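Acyl-ACP thioesterase (Bacteroides thetaiotaomicron, PDB 2ESS) probably hydrolyses fatty acyl-ACP thioesters, releasing free fatty acids from their acyl carrier protein, and binds calcium in the crystal. Local coordinates at residues W60-L65 against S112-I117; V176-Y181 against M204-E209. One frame throughout, in Å; residues are numbered along the deposited sequence. Where two conformers were deposited one is given.

Contact 1: W60-L65 against S112-I117; sequences WVLSRL and SVWAMI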
ATOM      1  N   TRP A  60      -9.648 -20.450  -4.399  1.00 32.75           N
ATOM      2  CA  TRP A  60      -9.830 -20.094  -3.003  1.00 32.26           C
ATOM      3  C   TRP A  60     -10.474 -18.730  -2.908  1.00 34.70           C
ATOM      4  O   TRP A  60     -10.118 -17.842  -3.684  1.00 33.47           O
ATOM      5  CB  TRP A  60      -8.473 -19.985  -2.315  1.00 32.14           C
ATOM      6  CG  TRP A  60      -7.738 -21.272  -2.144  1.00 32.81           C
ATOM      7  CD1 TRP A  60      -6.535 -21.603  -2.699  1.00 31.87           C
ATOM      8  CD2 TRP A  60      -8.101 -22.366  -1.295  1.00 29.93           C
ATOM      9  NE1 TRP A  60      -6.142 -22.851  -2.273  1.00 32.40           N
ATOM     10  CE2 TRP A  60      -7.068 -23.329  -1.386  1.00 29.39           C
ATOM     11  CE3 TRP A  60      -9.176 -22.613  -0.432  1.00 31.68           C
ATOM     12  CZ2 TRP A  60      -7.122 -24.544  -0.707  1.00 37.09           C
ATOM     13  CZ3 TRP A  60      -9.217 -23.814   0.263  1.00 35.25           C
ATOM     14  CH2 TRP A  60      -8.201 -24.766   0.111  1.00 36.70           C
ATOM     15  N   VAL A  61     -11.413 -18.579  -1.968  1.00 35.19           N
ATOM     16  CA  VAL A  61     -11.976 -17.262  -1.670  0.50 35.74           C
ATOM     17  C   VAL A  61     -11.942 -17.022  -0.172  1.00 33.36           C
ATOM     18  O   VAL A  61     -12.306 -17.872   0.601  1.00 34.02           O
ATOM     19  CB  VAL A  61     -13.416 -17.069  -2.224  0.50 35.23           C
ATOM     20  CG1 VAL A  61     -13.386 -16.956  -3.741  0.50 34.99           C
ATOM     21  CG2 VAL A  61     -14.338 -18.191  -1.793  0.50 35.98           C
ATOM     22  N   LEU A  62     -11.489 -15.831   0.206  1.00 33.26           N
ATOM     23  CA  LEU A  62     -11.391 -15.418   1.591  1.00 34.24           C
ATOM     24  C   LEU A  62     -12.775 -15.029   2.061  1.00 34.99           C
ATOM     25  O   LEU A  62     -13.399 -14.125   1.491  1.00 33.23           O
ATOM     26  CB  LEU A  62     -10.460 -14.209   1.744  1.00 35.59           C
ATOM     27  CG  LEU A  62     -10.280 -13.621   3.155  1.00 39.01           C
ATOM     28  CD1 LEU A  62      -9.707 -14.676   4.132  1.00 35.42           C
ATOM     29  CD2 LEU A  62      -9.364 -12.381   3.063  1.00 35.64           C
ATOM     30  N   SER A  63     -13.206 -15.668   3.144  1.00 34.64           N
ATOM     31  CA  SER A  63     -14.537 -15.462   3.715  1.00 36.32           C
ATOM     32  C   SER A  63     -14.478 -14.597   4.978  1.00 33.51           C
ATOM     33  O   SER A  63     -15.262 -13.686   5.140  1.00 32.41           O
ATOM     34  CB  SER A  63     -15.187 -16.813   4.043  1.00 35.76           C
ATOM     35  OG  SER A  63     -15.209 -17.647   2.908  1.00 50.00           O
ATOM     36  N   ARG A  64     -13.569 -14.927   5.877  1.00 33.16           N
ATOM     37  CA  ARG A  64     -13.461 -14.261   7.179  1.00 31.66           C
ATOM     38  C   ARG A  64     -11.982 -14.046   7.566  1.00 34.02           C
ATOM     39  O   ARG A  64     -11.121 -14.858   7.272  1.00 35.03           O
ATOM     40  CB  ARG A  64     -14.126 -15.068   8.275  1.00 30.36           C
ATOM     41  CG  ARG A  64     -15.573 -15.382   8.120  1.00 32.66           C
ATOM     42  CD  ARG A  64     -16.211 -15.835   9.478  1.00 36.25           C
ATOM     43  NE  ARG A  64     -17.634 -16.193   9.305  1.00 33.84           N
ATOM     44  CZ  ARG A  64     -18.606 -15.300   9.158  1.00 40.14           C
ATOM     45  NH1 ARG A  64     -18.353 -13.988   9.206  1.00 33.70           N
ATOM     46  NH2 ARG A  64     -19.840 -15.711   8.967  1.00 42.10           N
ATOM     47  N   LEU A  65     -11.721 -12.941   8.245  1.00 32.76           N
ATOM     48  CA  LEU A  65     -10.392 -12.605   8.779  1.00 35.27           C
ATOM     49  C   LEU A  65     -10.562 -11.976  10.157  1.00 37.06           C
ATOM     50  O   LEU A  65     -11.341 -11.025  10.282  1.00 39.26           O
ATOM     51  CB  LEU A  65      -9.684 -11.637   7.844  1.00 36.12           C
ATOM     52  CG  LEU A  65      -8.289 -11.150   8.205  1.00 40.12           C
ATOM     53  CD1 LEU A  65      -7.262 -12.338   8.342  1.00 37.05           C
ATOM     54  CD2 LEU A  65      -7.842 -10.119   7.215  1.00 40.26           C
ATOM     55  N   SER A 112      -8.007 -16.874   9.623  1.00 34.50           N
ATOM     56  CA  SER A 112      -8.632 -16.643   8.310  1.00 33.61           C
ATOM     57  C   SER A 112      -9.395 -17.901   7.908  1.00 34.84           C
ATOM     58  O   SER A 112      -9.026 -19.026   8.290  1.00 35.35           O
ATOM     59  CB  SER A 112      -7.608 -16.246   7.246  1.00 35.40           C
ATOM     60  OG  SER A 112      -6.615 -17.243   6.997  1.00 34.05           O
ATOM     61  N   VAL A 113     -10.500 -17.706   7.195  1.00 32.96           N
ATOM     62  CA  VAL A 113     -11.389 -18.808   6.783  1.00 31.60           C
ATOM     63  C   VAL A 113     -11.583 -18.626   5.281  1.00 31.09           C
ATOM     64  O   VAL A 113     -11.911 -17.537   4.810  1.00 32.04           O
ATOM     65  CB  VAL A 113     -12.749 -18.804   7.521  1.00 30.29           C
ATOM     66  CG1 VAL A 113     -13.700 -19.943   6.978  1.00 32.23           C
ATOM     67  CG2 VAL A 113     -12.547 -18.844   9.074  1.00 31.80           C
ATOM     68  N   TRP A 114     -11.283 -19.679   4.548  1.00 31.51           N
ATOM     69  CA  TRP A 114     -11.246 -19.643   3.075  1.00 33.01           C
ATOM     70  C   TRP A 114     -12.192 -20.691   2.536  1.00 33.28           C
ATOM     71  O   TRP A 114     -12.157 -21.833   2.988  1.00 35.65           O
ATOM     72  CB  TRP A 114      -9.827 -19.970   2.565  1.00 32.92           C
ATOM     73  CG  TRP A 114      -8.793 -19.015   3.048  1.00 33.30           C
ATOM     74  CD1 TRP A 114      -8.215 -18.974   4.282  1.00 36.03           C
ATOM     75  CD2 TRP A 114      -8.227 -17.954   2.305  1.00 29.11           C
ATOM     76  NE1 TRP A 114      -7.351 -17.942   4.345  1.00 35.57           N
ATOM     77  CE2 TRP A 114      -7.320 -17.304   3.140  1.00 33.24           C
ATOM     78  CE3 TRP A 114      -8.375 -17.507   0.985  1.00 29.68           C
ATOM     79  CZ2 TRP A 114      -6.553 -16.220   2.712  1.00 37.51           C
ATOM     80  CZ3 TRP A 114      -7.639 -16.417   0.575  1.00 38.03           C
ATOM     81  CH2 TRP A 114      -6.747 -15.789   1.432  1.00 33.09           C
ATOM     82  N   ALA A 115     -12.997 -20.341   1.532  1.00 34.80           N
ATOM     83  CA  ALA A 115     -13.825 -21.337   0.858  1.00 35.08           C
ATOM     84  C   ALA A 115     -13.092 -21.799  -0.413  1.00 34.14           C
ATOM     85  O   ALA A 115     -12.310 -21.074  -0.967  1.00 32.57           O
ATOM     86  CB  ALA A 115     -15.207 -20.776   0.483  1.00 33.47           C
HETATM   87  N   MSE A 116     -13.349 -23.019  -0.842  1.00 35.98           N
HETATM   88  CA  MSE A 116     -12.942 -23.467  -2.185  1.00 41.43           C
HETATM   89  C   MSE A 116     -14.169 -23.574  -3.078  1.00 41.21           C
HETATM   90  O   MSE A 116     -15.113 -24.239  -2.720  1.00 44.19           O
HETATM   91  CB  MSE A 116     -12.254 -24.804  -2.146  1.00 43.93           C
HETATM   92  CG  MSE A 116     -12.044 -25.329  -3.547  1.00 47.49           C
HETATM   93 SE   MSE A 116     -10.793 -26.764  -3.643  0.75 51.62          SE
HETATM   94  CE  MSE A 116     -10.734 -27.370  -1.460  1.00 42.57           C
ATOM     95  N   ILE A 117     -14.161 -22.908  -4.219  1.00 40.78           N
ATOM     96  CA  ILE A 117     -15.331 -22.926  -5.100  1.00 43.44           C
ATOM     97  C   ILE A 117     -14.949 -23.392  -6.496  1.00 40.24           C
ATOM     98  O   ILE A 117     -13.831 -23.121  -6.975  1.00 37.41           O
ATOM     99  CB  ILE A 117     -16.042 -21.536  -5.189  1.00 44.36           C
ATOM    100  CG1 ILE A 117     -15.202 -20.506  -5.918  1.00 48.59           C
ATOM    101  CG2 ILE A 117     -16.383 -20.985  -3.790  1.00 49.05           C
ATOM    102  CD1 ILE A 117     -16.036 -19.424  -6.545  1.00 54.87           C
TER
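Trp60 opens an antiparallel pairing of neighbouring strands with Met116, a non-hydrogen-bonded pair in the N-terminal hot-dog half of the thioesterase; a classic beta bulge interrupts it further on. The selenium of Met116, a selenomethionine, stands above the face of the Trp60 six-membered ring, 5.2 Å from its centroid and 15° off the normal, a distant Met-aromatic contact. The indole N-H is spent on Phe48 O, and Leu53 of helix 50-55 touches both side chains. Val61 and Ala115 form a hydrogen-bonded pair: Val61 N gives to Ala115 O at 2.8 Å, and Ala115 N returns a bond to Val61 O. Leu62 then turns to the face occupied by Trp60 and Trp114. Its CG is anti to the backbone N (chi1 178°), and CD1 lies over the Trp114 ring, 3.9 Å from the six-membered centroid, a CH-pi contact. Ser63 and Arg64 make the bulge, both facing Val113: Ser63 N donates to Val113 O at 2.8 Å. The second bond to that oxygen is longer, with Arg64 N 3.3 Å from Val113 O. Arg64 O takes Val113 N in return. Leu65 pairs with Ser112, whose OG, also bonded to Arg95 O, receives the N-H of Trp114 NE1 at 2.8 Å, 14° out of the indole plane, fixing the rotation of the ring that Leu62 covers.

Contact 2: V176-Y181 against M204-E209; sequences VNSIRY and MAYVAE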
ATOM      1  N   VAL A 176     -13.231  -4.441  -5.957  1.00 32.44           N
ATOM      2  CA  VAL A 176     -12.640  -3.761  -4.851  1.00 33.96           C
ATOM      3  C   VAL A 176     -11.918  -4.779  -4.000  1.00 34.48           C
ATOM      4  O   VAL A 176     -12.482  -5.794  -3.609  1.00 33.17           O
ATOM      5  CB  VAL A 176     -13.689  -2.987  -4.030  1.00 33.52           C
ATOM      6  CG1 VAL A 176     -13.035  -2.414  -2.754  1.00 31.85           C
ATOM      7  CG2 VAL A 176     -14.243  -1.923  -4.859  1.00 29.09           C
ATOM      8  N   ASN A 177     -10.645  -4.526  -3.737  1.00 35.84           N
ATOM      9  CA  ASN A 177      -9.837  -5.530  -3.105  1.00 37.96           C
ATOM     10  C   ASN A 177     -10.052  -5.581  -1.580  1.00 36.97           C
ATOM     11  O   ASN A 177     -10.566  -4.635  -0.959  1.00 35.10           O
ATOM     12  CB  ASN A 177      -8.373  -5.481  -3.631  1.00 38.90           C
ATOM     13  CG  ASN A 177      -7.478  -4.524  -2.889  1.00 44.16           C
ATOM     14  OD1 ASN A 177      -7.538  -4.437  -1.690  1.00 40.66           O
ATOM     15  ND2 ASN A 177      -6.560  -3.862  -3.617  1.00 41.23           N
ATOM     16  N   SER A 178      -9.732  -6.741  -1.020  1.00 37.88           N
ATOM     17  CA  SER A 178      -9.905  -7.039   0.392  1.00 41.16           C
ATOM     18  C   SER A 178      -9.353  -5.989   1.346  1.00 39.87           C
ATOM     19  O   SER A 178      -9.976  -5.658   2.376  1.00 39.31           O
ATOM     20  CB  SER A 178      -9.171  -8.345   0.700  1.00 43.12           C
ATOM     21  OG  SER A 178      -9.675  -9.386  -0.077  1.00 52.33           O
ATOM     22  N   ILE A 179      -8.171  -5.474   0.995  1.00 38.46           N
ATOM     23  CA  ILE A 179      -7.446  -4.521   1.819  1.00 38.66           C
ATOM     24  C   ILE A 179      -8.031  -3.123   1.730  1.00 36.73           C
ATOM     25  O   ILE A 179      -8.013  -2.377   2.700  1.00 34.90           O
ATOM     26  CB  ILE A 179      -5.946  -4.494   1.412  1.00 42.10           C
ATOM     27  CG1 ILE A 179      -5.350  -5.882   1.567  1.00 46.22           C
ATOM     28  CG2 ILE A 179      -5.155  -3.543   2.270  1.00 42.73           C
ATOM     29  CD1 ILE A 179      -5.673  -6.531   2.879  1.00 38.62           C
ATOM     30  N   ARG A 180      -8.538  -2.752   0.562  1.00 35.05           N
ATOM     31  CA  ARG A 180      -9.128  -1.451   0.391  1.00 32.43           C
ATOM     32  C   ARG A 180     -10.376  -1.313   1.237  1.00 32.65           C
ATOM     33  O   ARG A 180     -10.620  -0.245   1.769  1.00 32.49           O
ATOM     34  CB  ARG A 180      -9.445  -1.188  -1.079  1.00 34.84           C
ATOM     35  CG  ARG A 180      -8.179  -1.005  -1.913  1.00 38.38           C
ATOM     36  CD  ARG A 180      -7.583   0.349  -1.656  1.00 38.94           C
ATOM     37  NE  ARG A 180      -6.200   0.418  -2.100  1.00 50.70           N
ATOM     38  CZ  ARG A 180      -5.475   1.540  -2.075  1.00 57.68           C
ATOM     39  NH1 ARG A 180      -6.014   2.682  -1.652  1.00 58.65           N
ATOM     40  NH2 ARG A 180      -4.215   1.528  -2.493  1.00 60.95           N
ATOM     41  N   TYR A 181     -11.145  -2.391   1.414  1.00 32.20           N
ATOM     42  CA  TYR A 181     -12.273  -2.316   2.343  1.00 33.14           C
ATOM     43  C   TYR A 181     -11.841  -1.996   3.775  1.00 33.21           C
ATOM     44  O   TYR A 181     -12.528  -1.253   4.462  1.00 30.62           O
ATOM     45  CB  TYR A 181     -13.055  -3.603   2.371  1.00 35.50           C
ATOM     46  CG  TYR A 181     -13.907  -3.916   1.173  1.00 35.98           C
ATOM     47  CD1 TYR A 181     -15.034  -3.139   0.840  1.00 34.74           C
ATOM     48  CD2 TYR A 181     -13.634  -5.032   0.395  1.00 36.16           C
ATOM     49  CE1 TYR A 181     -15.858  -3.477  -0.253  1.00 35.40           C
ATOM     50  CE2 TYR A 181     -14.450  -5.373  -0.689  1.00 35.02           C
ATOM     51  CZ  TYR A 181     -15.563  -4.605  -1.003  1.00 31.02           C
ATOM     52  OH  TYR A 181     -16.331  -5.024  -2.080  1.00 34.83           O
HETATM   53  N   MSE A 204     -13.127  -8.912   9.633  1.00 28.78           N
HETATM   54  CA  MSE A 204     -13.723  -8.662   8.325  1.00 31.85           C
HETATM   55  C   MSE A 204     -14.496  -9.913   7.946  1.00 33.02           C
HETATM   56  O   MSE A 204     -14.024 -11.059   8.188  1.00 33.16           O
HETATM   57  CB  MSE A 204     -12.651  -8.481   7.274  1.00 34.14           C
HETATM   58  CG  MSE A 204     -11.859  -7.209   7.435  1.00 38.27           C
HETATM   59 SE   MSE A 204     -13.087  -5.635   7.129  0.75 39.87          SE
HETATM   60  CE  MSE A 204     -14.017  -6.028   5.400  1.00 38.67           C
ATOM     61  N   ALA A 205     -15.675  -9.687   7.370  1.00 32.71           N
ATOM     62  CA  ALA A 205     -16.446 -10.738   6.688  1.00 32.65           C
ATOM     63  C   ALA A 205     -16.707 -10.278   5.263  1.00 33.07           C
ATOM     64  O   ALA A 205     -17.272  -9.217   5.043  1.00 33.20           O
ATOM     65  CB  ALA A 205     -17.772 -10.994   7.406  1.00 32.27           C
ATOM     66  N   TYR A 206     -16.338 -11.097   4.295  1.00 31.21           N
ATOM     67  CA  TYR A 206     -16.386 -10.676   2.883  1.00 31.35           C
ATOM     68  C   TYR A 206     -17.577 -11.379   2.309  1.00 32.60           C
ATOM     69  O   TYR A 206     -17.605 -12.607   2.202  1.00 33.61           O
ATOM     70  CB  TYR A 206     -15.093 -11.042   2.145  1.00 31.39           C
ATOM     71  CG  TYR A 206     -13.923 -10.240   2.639  1.00 34.97           C
ATOM     72  CD1 TYR A 206     -13.752  -8.907   2.223  1.00 38.41           C
ATOM     73  CD2 TYR A 206     -13.027 -10.762   3.549  1.00 36.99           C
ATOM     74  CE1 TYR A 206     -12.712  -8.122   2.706  1.00 36.42           C
ATOM     75  CE2 TYR A 206     -11.968  -9.976   4.020  1.00 30.75           C
ATOM     76  CZ  TYR A 206     -11.812  -8.682   3.586  1.00 33.93           C
ATOM     77  OH  TYR A 206     -10.770  -7.924   4.072  1.00 36.81           O
ATOM     78  N   VAL A 207     -18.592 -10.598   1.986  1.00 33.76           N
ATOM     79  CA  VAL A 207     -19.889 -11.145   1.618  1.00 35.28           C
ATOM     80  C   VAL A 207     -20.120 -11.207   0.101  1.00 37.57           C
ATOM     81  O   VAL A 207     -20.677 -12.166  -0.403  1.00 35.92           O
ATOM     82  CB  VAL A 207     -21.004 -10.358   2.326  1.00 34.92           C
ATOM     83  CG1 VAL A 207     -22.390 -10.960   2.014  1.00 38.28           C
ATOM     84  CG2 VAL A 207     -20.707 -10.313   3.836  1.00 33.90           C
ATOM     85  N   ALA A 208     -19.727 -10.164  -0.609  1.00 34.62           N
ATOM     86  CA  ALA A 208     -20.022 -10.021  -2.019  1.00 33.01           C
ATOM     87  C   ALA A 208     -19.058  -8.999  -2.589  1.00 33.25           C
ATOM     88  O   ALA A 208     -18.331  -8.330  -1.833  1.00 34.34           O
ATOM     89  CB  ALA A 208     -21.428  -9.586  -2.232  1.00 29.69           C
ATOM     90  N   GLU A 209     -19.059  -8.875  -3.910  1.00 35.26           N
ATOM     91  CA  GLU A 209     -18.081  -8.071  -4.624  1.00 37.71           C
ATOM     92  C   GLU A 209     -18.650  -6.729  -4.992  1.00 36.81           C
ATOM     93  O   GLU A 209     -19.842  -6.601  -5.211  1.00 36.90           O
ATOM     94  CB  GLU A 209     -17.605  -8.783  -5.904  1.00 38.05           C
ATOM     95  CG  GLU A 209     -16.981 -10.123  -5.681  1.00 44.27           C
ATOM     96  CD  GLU A 209     -15.612 -10.096  -4.953  1.00 65.30           C
ATOM     97  OE1 GLU A 209     -15.176  -9.029  -4.459  1.00 71.94           O
ATOM     98  OE2 GLU A 209     -14.958 -11.170  -4.874  1.00 72.70           O
TER
HETATM   99  O   HOH W   1     -15.169  -6.507  -3.772  1.00 26.69           O
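Tyr206 and Ser178 supply the direct hydrogen bond of this contact, which sets the first turn of helix 178-186 against the end of strand 199-206 in the C-terminal hot-dog half. Tyr206 OH donates to Ser178 O at 2.9 Å, but it approaches from above the carbonyl plane, 46° out of it, with a C=O...O angle of 114°. The bond therefore misses the lone-pair direction.

The aromatic packing is oblique. Tyr181 CD2 lies in the plane of the Tyr206 ring, at its edge, 4.0 Å from Tyr206 CE1. Over the centre of one Tyr181 face sits Val176 CG1, from its own segment. Met204, a selenomethionine bent at chi2 and chi3, folds its methyl CE back to 4.0 Å from Tyr181 CB. A phenylalanine in place of Tyr206 would keep the ring but lose the hydroxyl, and would probably leave Ser178 O without this bond and the helix start less firmly held to the strand.

At the helix start, Asn177 is the N-cap: its OD1 accepts from Arg180 N at 3.0 Å and, weakly, from Ile179 N. Phe18 of the second subunit packs on Asn177, Ser178 and Ile179.

Water carries the remaining polar link. One molecule accepts from Tyr181 OH at 2.5 Å and donates to Val176 O at 2.8 Å and Glu209 OE1 at 2.6 Å; Tyr181 OH is also bonded to Ser210 OG. Glu209 touches His175, which with Asp171 binds calcium in this crystal. With one bond accepted and two donated, the water ties Tyr181 OH, Val176 O and Glu209 OE1 together, which restrains the carboxylate beside His175.

Contact 1 comes first along the chain. Strand 58-69 is followed by strands 78-88 and 92-100 before strand 106-118 returns to pair with it, closing a loop of 46 residues. Contact 2 opens only afterwards: helix 178-186 leads through helix 191-196 into strand 199-206, which closes a loop of 22 residues. The two are thus in series, neither nested nor crossed, contact 1 in the N-terminal hot-dog half and contact 2 in the C-terminal one. They meet in space because strands 58-69 and 199-206 are sheet neighbours, with Leu65 O 2.8 Å from Met204 N and Ser63 O 2.9 Å from Tyr206 N. This seam joins the two halves into one continuous antiparallel sheet.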